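Local atomic coordinates of HTH-type transcriptional regulator LysG (Mycobacterium tuberculosis, PDB entry 3ISP), a protein that probably activates expression of the exporter LysE and represses its own expression, acting as a homodimeric DNA-binding regulator of the LysR family. Residues L30-P34 against S35-Q39; R171-Q175 against R176-D180; A279-T282 against D283-A287. One frame throughout, in Å; residues are numbered along the deposited sequence.

Three local contacts, each made within one short run of chain, sample a rod-like LysR regulator from one end to the other. Contact 1 comes first in sequence, at the start of helix 34-48 in the DNA-binding part; contact 2 follows at the end of helix 171-177, and contact 3 lies within helix 276-288 near the C-terminus. The centres of contacts 1 and 2 are about 66 Å apart, on opposite sides of the chain's centre. Contact 3 is about 39 Å from contact 1 and about 43 Å from contact 2, centre to centre. Contacts 2 and 3 share the LysR substrate-binding domain, while contact 1 lies in the DNA-binding region. Together they illustrate a helix start, a helix end and a helix middle.

Contact 1: L30-P34 against S35-Q39; sequences LHVTP and SAVSQ
Pro34 O is gripped twice by Ser38, through the backbone and through the side chain. Ser38 N donates to Pro34 O over 2.7 Å. Ser38 OG reaches the same Pro34 O at 3.2 Å from above the carbonyl plane, because chi1 of -69° lays the hydroxyl beside its own backbone N. One residue earlier, Thr33 is the N-cap of helix 34-48. Its OG1 sits between backbone N and carbonyl carbon (chi1 65°) and accepts a weak, long bond from Ala36 N at 3.3 Å, while Thr33 O accepts from Val37 N at 3.1 Å. Apolar contact comes from Val32, whose CB lies 3.8 Å from Ala36 CB; Val32 CG2 meets Val37 CG2 at 3.9 Å, the two valines crossing at about a right angle. Val37 is buried and also packs on Phe23 and Ala27 of helix 23-27 and Val17 of helix 9-20. In the predicted helix-turn-helix, helix 34-48 follows helix 23-27 and stands where the recognition helix normally lies. Thr33 and Pro34 O satisfy early helical N-H groups while Val32 meets Ala36 and Val37, a combination consistent with a well-defined start to that helix.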
ATOM      1  N   LEU A  30       2.420 -11.708 -31.398  1.00107.41           N
ATOM      2  CA  LEU A  30       1.227 -12.407 -31.866  1.00105.70           C
ATOM      3  C   LEU A  30       1.006 -12.125 -33.349  1.00108.35           C
ATOM      4  O   LEU A  30      -0.037 -12.475 -33.907  1.00105.55           O
ATOM      5  CB  LEU A  30      -0.007 -11.954 -31.082  1.00102.91           C
ATOM      6  CG  LEU A  30       0.038 -11.912 -29.556  1.00 95.23           C
ATOM      7  CD1 LEU A  30      -1.359 -11.641 -29.015  1.00 91.13           C
ATOM      8  CD2 LEU A  30       0.590 -13.210 -28.999  1.00 95.50           C
ATOM      9  N   HIS A  31       1.980 -11.471 -33.975  1.00106.89           N
ATOM     10  CA  HIS A  31       1.910 -11.174 -35.398  1.00106.30           C
ATOM     11  C   HIS A  31       0.661 -10.350 -35.705  1.00105.81           C
ATOM     12  O   HIS A  31      -0.311 -10.871 -36.249  1.00107.63           O
ATOM     13  CB  HIS A  31       1.900 -12.478 -36.207  1.00105.72           C
ATOM     14  CG  HIS A  31       2.439 -12.339 -37.598  1.00107.20           C
ATOM     15  ND1 HIS A  31       1.638 -12.406 -38.719  1.00107.30           N
ATOM     16  CD2 HIS A  31       3.702 -12.146 -38.050  1.00103.50           C
ATOM     17  CE1 HIS A  31       2.383 -12.253 -39.800  1.00103.05           C
ATOM     18  NE2 HIS A  31       3.639 -12.095 -39.423  1.00103.40           N
ATOM     19  N   VAL A  32       0.693  -9.069 -35.341  1.00101.36           N
ATOM     20  CA  VAL A  32      -0.412  -8.147 -35.612  1.00100.20           C
ATOM     21  C   VAL A  32      -0.006  -6.710 -35.331  1.00 97.27           C
ATOM     22  O   VAL A  32       0.932  -6.457 -34.574  1.00 96.48           O
ATOM     23  CB  VAL A  32      -1.663  -8.462 -34.758  1.00104.64           C
ATOM     24  CG1 VAL A  32      -2.615  -9.398 -35.494  1.00102.29           C
ATOM     25  CG2 VAL A  32      -1.259  -9.035 -33.403  1.00106.78           C
ATOM     26  N   THR A  33      -0.729  -5.769 -35.928  1.00 99.77           N
ATOM     27  CA  THR A  33      -0.452  -4.348 -35.727  1.00100.37           C
ATOM     28  C   THR A  33      -0.982  -3.830 -34.384  1.00 95.36           C
ATOM     29  O   THR A  33      -2.038  -4.265 -33.909  1.00 85.94           O
ATOM     30  CB  THR A  33      -1.038  -3.479 -36.871  1.00 92.10           C
ATOM     31  OG1 THR A  33      -2.469  -3.556 -36.851  1.00 91.30           O
ATOM     32  CG2 THR A  33      -0.529  -3.949 -38.226  1.00 88.39           C
ATOM     33  N   PRO A  34      -0.241  -2.898 -33.765  1.00 96.68           N
ATOM     34  CA  PRO A  34      -0.740  -2.199 -32.585  1.00 91.80           C
ATOM     35  C   PRO A  34      -2.244  -2.030 -32.681  1.00 92.13           C
ATOM     36  O   PRO A  34      -2.973  -2.479 -31.797  1.00 91.69           O
ATOM     37  CB  PRO A  34      -0.041  -0.847 -32.685  1.00 87.96           C
ATOM     38  CG  PRO A  34       1.295  -1.193 -33.267  1.00 97.29           C
ATOM     39  CD  PRO A  34       1.095  -2.413 -34.157  1.00 95.35           C
ATOM     40  N   SER A  35      -2.696  -1.404 -33.765  1.00 95.05           N
ATOM     41  CA  SER A  35      -4.121  -1.208 -34.029  1.00 93.59           C
ATOM     42  C   SER A  35      -4.970  -2.465 -33.743  1.00 95.18           C
ATOM     43  O   SER A  35      -5.998  -2.390 -33.054  1.00 88.35           O
ATOM     44  CB  SER A  35      -4.319  -0.736 -35.474  1.00 93.83           C
ATOM     45  OG  SER A  35      -5.684  -0.468 -35.749  1.00100.19           O
ATOM     46  N   ALA A  36      -4.534  -3.613 -34.270  1.00 95.06           N
ATOM     47  CA  ALA A  36      -5.250  -4.877 -34.089  1.00 88.17           C
ATOM     48  C   ALA A  36      -5.347  -5.214 -32.616  1.00 83.86           C
ATOM     49  O   ALA A  36      -6.434  -5.447 -32.090  1.00 81.36           O
ATOM     50  CB  ALA A  36      -4.554  -5.999 -34.840  1.00 89.30           C
ATOM     51  N   VAL A  37      -4.195  -5.241 -31.959  1.00 83.54           N
ATOM     52  CA  VAL A  37      -4.132  -5.458 -30.520  1.00 84.91           C
ATOM     53  C   VAL A  37      -5.048  -4.471 -29.799  1.00 79.29           C
ATOM     54  O   VAL A  37      -5.771  -4.840 -28.874  1.00 72.58           O
ATOM     55  CB  VAL A  37      -2.681  -5.317 -29.996  1.00 81.41           C
ATOM     56  CG1 VAL A  37      -2.665  -5.172 -28.490  1.00 80.99           C
ATOM     57  CG2 VAL A  37      -1.848  -6.507 -30.426  1.00 80.53           C
ATOM     58  N   SER A  38      -5.028  -3.219 -30.248  1.00 79.64           N
ATOM     59  CA  SER A  38      -5.853  -2.182 -29.647  1.00 78.74           C
ATOM     60  C   SER A  38      -7.341  -2.455 -29.833  1.00 79.40           C
ATOM     61  O   SER A  38      -8.111  -2.369 -28.878  1.00 79.28           O
ATOM     62  CB  SER A  38      -5.489  -0.809 -30.205  1.00 80.58           C
ATOM     63  OG  SER A  38      -4.205  -0.406 -29.763  1.00 85.19           O
ATOM     64  N   GLN A  39      -7.748  -2.780 -31.056  1.00 77.38           N
ATOM     65  CA  GLN A  39      -9.155  -3.059 -31.319  1.00 77.37           C
ATOM     66  C   GLN A  39      -9.535  -4.359 -30.664  1.00 73.80           C
ATOM     67  O   GLN A  39     -10.689  -4.571 -30.299  1.00 74.34           O
ATOM     68  CB  GLN A  39      -9.430  -3.179 -32.817  1.00 86.33           C
ATOM     69  CG  GLN A  39      -9.521  -1.865 -33.553  1.00 88.76           C
ATOM     70  CD  GLN A  39      -9.263  -2.031 -35.032  1.00 93.57           C
ATOM     71  OE1 GLN A  39      -8.487  -1.280 -35.622  1.00 94.10           O
ATOM     72  NE2 GLN A  39      -9.896  -3.034 -35.637  1.00 89.06           N
TER

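Contact 2: R171-Q175 against R176-D180; sequences RPFVQ and RHLSD
Phe173 and His177, one helical turn apart, form the aromatic part of this contact. Their rings make an offset stack, with centroids 4.6 Å apart and planes inclined at 30°. His177 CD2 lies over one face of the phenyl group and comes within 3.4 Å of Phe173 CE1. The methylene takes part as well: His177 CB stands over the ring in a CH-pi contact, 4.2 Å from the Phe173 centroid. Although CB of Phe173 starts away from 176-180, CG anti to the backbone N (chi1 179°) brings the ring toward His177 and Leu178.

Apolar contacts fill in beside the stack. Leu178 CD1 touches the phenyl edge, near its plane, at 3.7 Å from Phe173 CE2, and Val174 CG1 lies 4.0 Å from Leu178 CB.

Backbone hydrogen bonds carry the last helical turn. Arg176 N donates to Pro172 O over 3.0 Å, and His177 N reaches Phe173 O at 2.9 Å. The next bond, Leu178 N to Val174 O, is less certain, since that oxygen is too close to a neighbour in the model. Phe173 and Val174 thus both touch, in Leu178, the first residue to leave helical phi/psi.

The helix belongs to the LysR substrate-binding domain, of the periplasmic-binding-protein clan. Phe173 and His177 both rest on Ala190 and Pro191 of a loop, whereas Val174 and Leu178 meet Val255 and Val257 of strand 255-271; helix 171-177 thereby packs between that loop and the start of the long strand.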
ATOM      1  N   ARG A 171      20.079 -24.220  23.099  1.00 57.12           N
ATOM      2  CA  ARG A 171      20.207 -24.321  24.552  1.00 62.63           C
ATOM      3  C   ARG A 171      20.831 -23.071  25.179  1.00 60.98           C
ATOM      4  O   ARG A 171      20.360 -22.594  26.221  1.00 57.80           O
ATOM      5  CB  ARG A 171      20.983 -25.581  24.955  1.00 66.58           C
ATOM      6  CG  ARG A 171      20.658 -26.793  24.112  1.00 65.79           C
ATOM      7  CD  ARG A 171      20.862 -28.088  24.870  1.00 74.11           C
ATOM      8  NE  ARG A 171      20.417 -29.232  24.074  1.00 75.48           N
ATOM      9  CZ  ARG A 171      19.758 -30.281  24.565  1.00 78.50           C
ATOM     10  NH1 ARG A 171      19.453 -30.332  25.858  1.00 71.09           N
ATOM     11  NH2 ARG A 171      19.392 -31.273  23.761  1.00 81.86           N
ATOM     12  N   PRO A 172      21.897 -22.538  24.552  1.00 59.31           N
ATOM     13  CA  PRO A 172      22.436 -21.252  25.008  1.00 60.70           C
ATOM     14  C   PRO A 172      21.346 -20.191  25.108  1.00 60.05           C
ATOM     15  O   PRO A 172      21.278 -19.499  26.126  1.00 63.97           O
ATOM     16  CB  PRO A 172      23.445 -20.895  23.919  1.00 54.55           C
ATOM     17  CG  PRO A 172      23.931 -22.218  23.438  1.00 54.55           C
ATOM     18  CD  PRO A 172      22.725 -23.124  23.482  1.00 57.18           C
ATOM     19  N   PHE A 173      20.493 -20.076  24.092  1.00 57.35           N
ATOM     20  CA  PHE A 173      19.386 -19.121  24.173  1.00 63.21           C
ATOM     21  C   PHE A 173      18.468 -19.359  25.375  1.00 61.88           C
ATOM     22  O   PHE A 173      18.061 -18.403  26.040  1.00 61.60           O
ATOM     23  CB  PHE A 173      18.535 -19.055  22.896  1.00 56.83           C
ATOM     24  CG  PHE A 173      17.401 -18.081  23.013  1.00 54.91           C
ATOM     25  CD1 PHE A 173      17.580 -16.747  22.677  1.00 54.52           C
ATOM     26  CD2 PHE A 173      16.182 -18.474  23.530  1.00 53.94           C
ATOM     27  CE1 PHE A 173      16.549 -15.829  22.820  1.00 53.80           C
ATOM     28  CE2 PHE A 173      15.153 -17.560  23.675  1.00 56.64           C
ATOM     29  CZ  PHE A 173      15.340 -16.232  23.317  1.00 53.57           C
ATOM     30  N   VAL A 174      18.125 -20.620  25.634  1.00 57.83           N
ATOM     31  CA  VAL A 174      17.298 -20.947  26.792  1.00 62.17           C
ATOM     32  C   VAL A 174      17.989 -20.584  28.096  1.00 65.89           C
ATOM     33  O   VAL A 174      17.392 -19.915  28.933  1.00 65.90           O
ATOM     34  CB  VAL A 174      16.889 -22.427  26.834  1.00 67.29           C
ATOM     35  CG1 VAL A 174      16.274 -22.757  28.182  1.00 61.86           C
ATOM     36  CG2 VAL A 174      15.901 -22.733  25.722  1.00 66.88           C
ATOM     37  N   GLN A 175      19.242 -21.018  28.265  1.00 64.34           N
ATOM     38  CA  GLN A 175      20.037 -20.614  29.428  1.00 66.17           C
ATOM     39  C   GLN A 175      19.945 -19.112  29.666  1.00 67.58           C
ATOM     40  O   GLN A 175      19.548 -18.667  30.741  1.00 75.84           O
ATOM     41  CB  GLN A 175      21.513 -21.009  29.287  1.00 67.60           C
ATOM     42  CG  GLN A 175      21.899 -22.401  29.837  1.00 75.89           C
ATOM     43  CD  GLN A 175      21.716 -22.529  31.354  1.00 89.83           C
ATOM     44  OE1 GLN A 175      22.677 -22.781  32.098  1.00 73.63           O
ATOM     45  NE2 GLN A 175      20.474 -22.355  31.818  1.00 93.63           N
ATOM     46  N   ARG A 176      20.304 -18.324  28.663  1.00 59.08           N
ATOM     47  CA  ARG A 176      20.381 -16.889  28.870  1.00 62.53           C
ATOM     48  C   ARG A 176      19.007 -16.262  29.127  1.00 65.90           C
ATOM     49  O   ARG A 176      18.875 -15.367  29.954  1.00 70.18           O
ATOM     50  CB  ARG A 176      21.126 -16.203  27.707  1.00 64.42           C
ATOM     51  CG  ARG A 176      21.211 -14.666  27.790  1.00 65.05           C
ATOM     52  CD  ARG A 176      21.925 -14.181  29.061  1.00 69.38           C
ATOM     53  NE  ARG A 176      21.697 -12.757  29.337  1.00 72.73           N
ATOM     54  CZ  ARG A 176      20.511 -12.236  29.667  1.00 75.96           C
ATOM     55  NH1 ARG A 176      19.437 -13.012  29.747  1.00 73.04           N
ATOM     56  NH2 ARG A 176      20.387 -10.934  29.904  1.00 65.57           N
ATOM     57  N   HIS A 177      17.974 -16.745  28.446  1.00 69.85           N
ATOM     58  CA  HIS A 177      16.707 -16.016  28.429  1.00 66.85           C
ATOM     59  C   HIS A 177      15.520 -16.770  29.017  1.00 69.12           C
ATOM     60  O   HIS A 177      14.533 -16.158  29.423  1.00 63.85           O
ATOM     61  CB  HIS A 177      16.386 -15.550  27.012  1.00 62.22           C
ATOM     62  CG  HIS A 177      17.463 -14.707  26.397  1.00 66.10           C
ATOM     63  ND1 HIS A 177      17.595 -13.360  26.659  1.00 60.66           N
ATOM     64  CD2 HIS A 177      18.457 -15.022  25.531  1.00 61.69           C
ATOM     65  CE1 HIS A 177      18.623 -12.883  25.980  1.00 64.50           C
ATOM     66  NE2 HIS A 177      19.164 -13.870  25.290  1.00 60.42           N
ATOM     67  N   LEU A 178      15.617 -18.093  29.064  1.00 73.32           N
ATOM     68  CA  LEU A 178      14.513 -18.911  29.563  1.00 77.05           C
ATOM     69  C   LEU A 178      15.002 -19.951  30.558  1.00 79.12           C
ATOM     70  O   LEU A 178      14.608 -21.120  30.502  1.00 78.69           O
ATOM     71  CB  LEU A 178      13.792 -19.590  28.400  1.00 70.19           C
ATOM     72  CG  LEU A 178      13.397 -18.608  27.303  1.00 62.85           C
ATOM     73  CD1 LEU A 178      12.959 -19.363  26.073  1.00 64.38           C
ATOM     74  CD2 LEU A 178      12.312 -17.676  27.808  1.00 61.34           C
ATOM     75  N   SER A 179      15.877 -19.522  31.461  1.00 79.80           N
ATOM     76  CA  SER A 179      16.382 -20.406  32.497  1.00 81.32           C
ATOM     77  C   SER A 179      15.221 -20.824  33.388  1.00 85.57           C
ATOM     78  O   SER A 179      15.097 -21.992  33.764  1.00 86.41           O
ATOM     79  CB  SER A 179      17.477 -19.707  33.309  1.00 83.03           C
ATOM     80  OG  SER A 179      17.134 -18.353  33.570  1.00 84.43           O
ATOM     81  N   ASP A 180      14.350 -19.870  33.700  1.00 82.95           N
ATOM     82  CA  ASP A 180      13.230 -20.139  34.588  1.00 81.63           C
ATOM     83  C   ASP A 180      11.978 -20.584  33.851  1.00 84.67           C
ATOM     84  O   ASP A 180      10.904 -20.659  34.441  1.00 85.68           O
ATOM     85  CB  ASP A 180      12.936 -18.925  35.466  1.00 83.03           C
ATOM     86  CG  ASP A 180      13.832 -18.871  36.688  1.00 91.93           C
ATOM     87  OD1 ASP A 180      14.513 -19.887  36.955  1.00 90.27           O
ATOM     88  OD2 ASP A 180      13.859 -17.824  37.379  1.00 95.45           O
TER

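Contact 3: A279-T282 against D283-A287; sequences ARIT and DTVRA
Ala279 joins the second segment through its carbonyl, as Asp283 N donates to Ala279 O over 2.8 Å. The Asp283 carboxylate lies alongside Ala279 O without a bond, on an exposed side of the helix. Arg280 takes part through its carbonyl, with Thr284 N donating to Arg280 O at 3.1 Å. Thr284 OG1 also approaches Arg280 O, though this bond is weak and unsettled, since Gly116 O, also a weak partner, is within reach of the same proton. Ile281 supplies the straightest bond of the series: Val285 N meets Ile281 O at 2.8 Å with an N-H...O angle of 177°. On the buried side the branched chains follow one another, Ile281 CG2 lying 4.2 Å from Val285 CG2. Thr282 closes the sequence by accepting from Arg286 N, whose distance to Thr282 O is 2.8 Å. Thr282 OG1, beside the backbone N at chi1 -60°, accepts from Trp268 NE1 and donates to Ile278 O one turn back, which satisfies a buried polar group from both the sheet and the helix.

Within the LysR substrate-binding domain, helix 276-288 lies against that sheet with Ile281, Thr282 and Val285 inward. Ile281 and Val285 press on Trp268 and Thr282 touches Cys270, all in strand 255-271; Val285 reaches Leu160 and Arg286 reaches His158 of strand 155-169, while in loops Trp109 and Phe110 touch Val285, and Val113 touches Thr284.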
ATOM      1  N   ALA A 279      -5.060 -32.804 -12.625  1.00 57.14           N
ATOM      2  CA  ALA A 279      -5.314 -33.967 -11.786  1.00 55.92           C
ATOM      3  C   ALA A 279      -4.017 -34.695 -11.421  1.00 58.66           C
ATOM      4  O   ALA A 279      -3.807 -35.065 -10.263  1.00 57.89           O
ATOM      5  CB  ALA A 279      -6.298 -34.914 -12.463  1.00 48.98           C
ATOM      6  N   ARG A 280      -3.145 -34.900 -12.405  1.00 57.34           N
ATOM      7  CA  ARG A 280      -1.872 -35.565 -12.148  1.00 52.51           C
ATOM      8  C   ARG A 280      -1.014 -34.806 -11.139  1.00 51.99           C
ATOM      9  O   ARG A 280      -0.534 -35.393 -10.173  1.00 53.53           O
ATOM     10  CB  ARG A 280      -1.097 -35.780 -13.443  1.00 52.90           C
ATOM     11  CG  ARG A 280       0.329 -36.235 -13.233  1.00 57.69           C
ATOM     12  CD  ARG A 280       1.041 -36.386 -14.559  1.00 72.78           C
ATOM     13  NE  ARG A 280       0.106 -36.763 -15.621  1.00 78.12           N
ATOM     14  CZ  ARG A 280      -0.217 -35.976 -16.645  1.00 78.51           C
ATOM     15  NH1 ARG A 280       0.336 -34.763 -16.749  1.00 78.29           N
ATOM     16  NH2 ARG A 280      -1.083 -36.401 -17.563  1.00 64.98           N
ATOM     17  N   ILE A 281      -0.807 -33.511 -11.373  1.00 49.89           N
ATOM     18  CA  ILE A 281      -0.087 -32.672 -10.424  1.00 51.05           C
ATOM     19  C   ILE A 281      -0.742 -32.770  -9.044  1.00 50.70           C
ATOM     20  O   ILE A 281      -0.060 -32.945  -8.042  1.00 49.23           O
ATOM     21  CB  ILE A 281      -0.050 -31.196 -10.881  1.00 59.06           C
ATOM     22  CG1 ILE A 281       0.661 -31.066 -12.227  1.00 64.55           C
ATOM     23  CG2 ILE A 281       0.665 -30.322  -9.866  1.00 48.62           C
ATOM     24  CD1 ILE A 281       2.140 -30.849 -12.111  1.00 61.15           C
ATOM     25  N   THR A 282      -2.069 -32.678  -9.002  1.00 53.02           N
ATOM     26  CA  THR A 282      -2.814 -32.767  -7.750  1.00 52.73           C
ATOM     27  C   THR A 282      -2.533 -34.071  -7.008  1.00 52.10           C
ATOM     28  O   THR A 282      -2.342 -34.070  -5.796  1.00 51.85           O
ATOM     29  CB  THR A 282      -4.333 -32.617  -7.973  1.00 50.53           C
ATOM     30  OG1 THR A 282      -4.599 -31.345  -8.563  1.00 51.27           O
ATOM     31  CG2 THR A 282      -5.082 -32.696  -6.656  1.00 47.70           C
ATOM     32  N   ASP A 283      -2.503 -35.179  -7.735  1.00 49.93           N
ATOM     33  CA  ASP A 283      -2.210 -36.464  -7.117  1.00 51.33           C
ATOM     34  C   ASP A 283      -0.862 -36.434  -6.462  1.00 50.85           C
ATOM     35  O   ASP A 283      -0.696 -36.896  -5.336  1.00 57.17           O
ATOM     36  CB  ASP A 283      -2.239 -37.601  -8.134  1.00 52.94           C
ATOM     37  CG  ASP A 283      -3.630 -38.109  -8.380  1.00 66.52           C
ATOM     38  OD1 ASP A 283      -4.532 -37.727  -7.593  1.00 68.54           O
ATOM     39  OD2 ASP A 283      -3.824 -38.876  -9.356  1.00 73.36           O
ATOM     40  N   THR A 284       0.108 -35.899  -7.183  1.00 49.35           N
ATOM     41  CA  THR A 284       1.464 -35.836  -6.686  1.00 48.60           C
ATOM     42  C   THR A 284       1.568 -34.938  -5.451  1.00 49.66           C
ATOM     43  O   THR A 284       2.100 -35.346  -4.426  1.00 48.33           O
ATOM     44  CB  THR A 284       2.389 -35.377  -7.788  1.00 47.74           C
ATOM     45  OG1 THR A 284       2.387 -36.374  -8.812  1.00 55.40           O
ATOM     46  CG2 THR A 284       3.798 -35.187  -7.258  1.00 47.22           C
ATOM     47  N   VAL A 285       1.038 -33.727  -5.540  1.00 46.93           N
ATOM     48  CA  VAL A 285       1.038 -32.850  -4.394  1.00 46.48           C
ATOM     49  C   VAL A 285       0.376 -33.519  -3.201  1.00 45.99           C
ATOM     50  O   VAL A 285       0.934 -33.536  -2.121  1.00 50.72           O
ATOM     51  CB  VAL A 285       0.367 -31.503  -4.707  1.00 49.35           C
ATOM     52  CG1 VAL A 285       0.123 -30.714  -3.427  1.00 46.35           C
ATOM     53  CG2 VAL A 285       1.225 -30.710  -5.691  1.00 46.71           C
ATOM     54  N   ARG A 286      -0.807 -34.083  -3.396  1.00 50.85           N
ATOM     55  CA  ARG A 286      -1.526 -34.738  -2.306  1.00 53.22           C
ATOM     56  C   ARG A 286      -0.729 -35.871  -1.650  1.00 52.87           C
ATOM     57  O   ARG A 286      -0.752 -36.040  -0.429  1.00 50.66           O
ATOM     58  CB  ARG A 286      -2.878 -35.257  -2.796  1.00 57.11           C
ATOM     59  CG  ARG A 286      -4.053 -34.378  -2.398  1.00 65.47           C
ATOM     60  CD  ARG A 286      -5.405 -34.957  -2.830  1.00 70.29           C
ATOM     61  NE  ARG A 286      -6.496 -34.279  -2.130  1.00 79.10           N
ATOM     62  CZ  ARG A 286      -7.771 -34.297  -2.514  1.00 86.68           C
ATOM     63  NH1 ARG A 286      -8.126 -34.962  -3.609  1.00 85.54           N
ATOM     64  NH2 ARG A 286      -8.695 -33.643  -1.808  1.00 76.85           N
ATOM     65  N   ALA A 287      -0.026 -36.641  -2.471  1.00 49.37           N
ATOM     66  CA  ALA A 287       0.753 -37.768  -1.986  1.00 44.47           C
ATOM     67  C   ALA A 287       2.025 -37.305  -1.283  1.00 51.50           C
ATOM     68  O   ALA A 287       2.491 -37.937  -0.339  1.00 58.59           O
ATOM     69  CB  ALA A 287       1.083 -38.699  -3.126  1.00 34.27           C
TER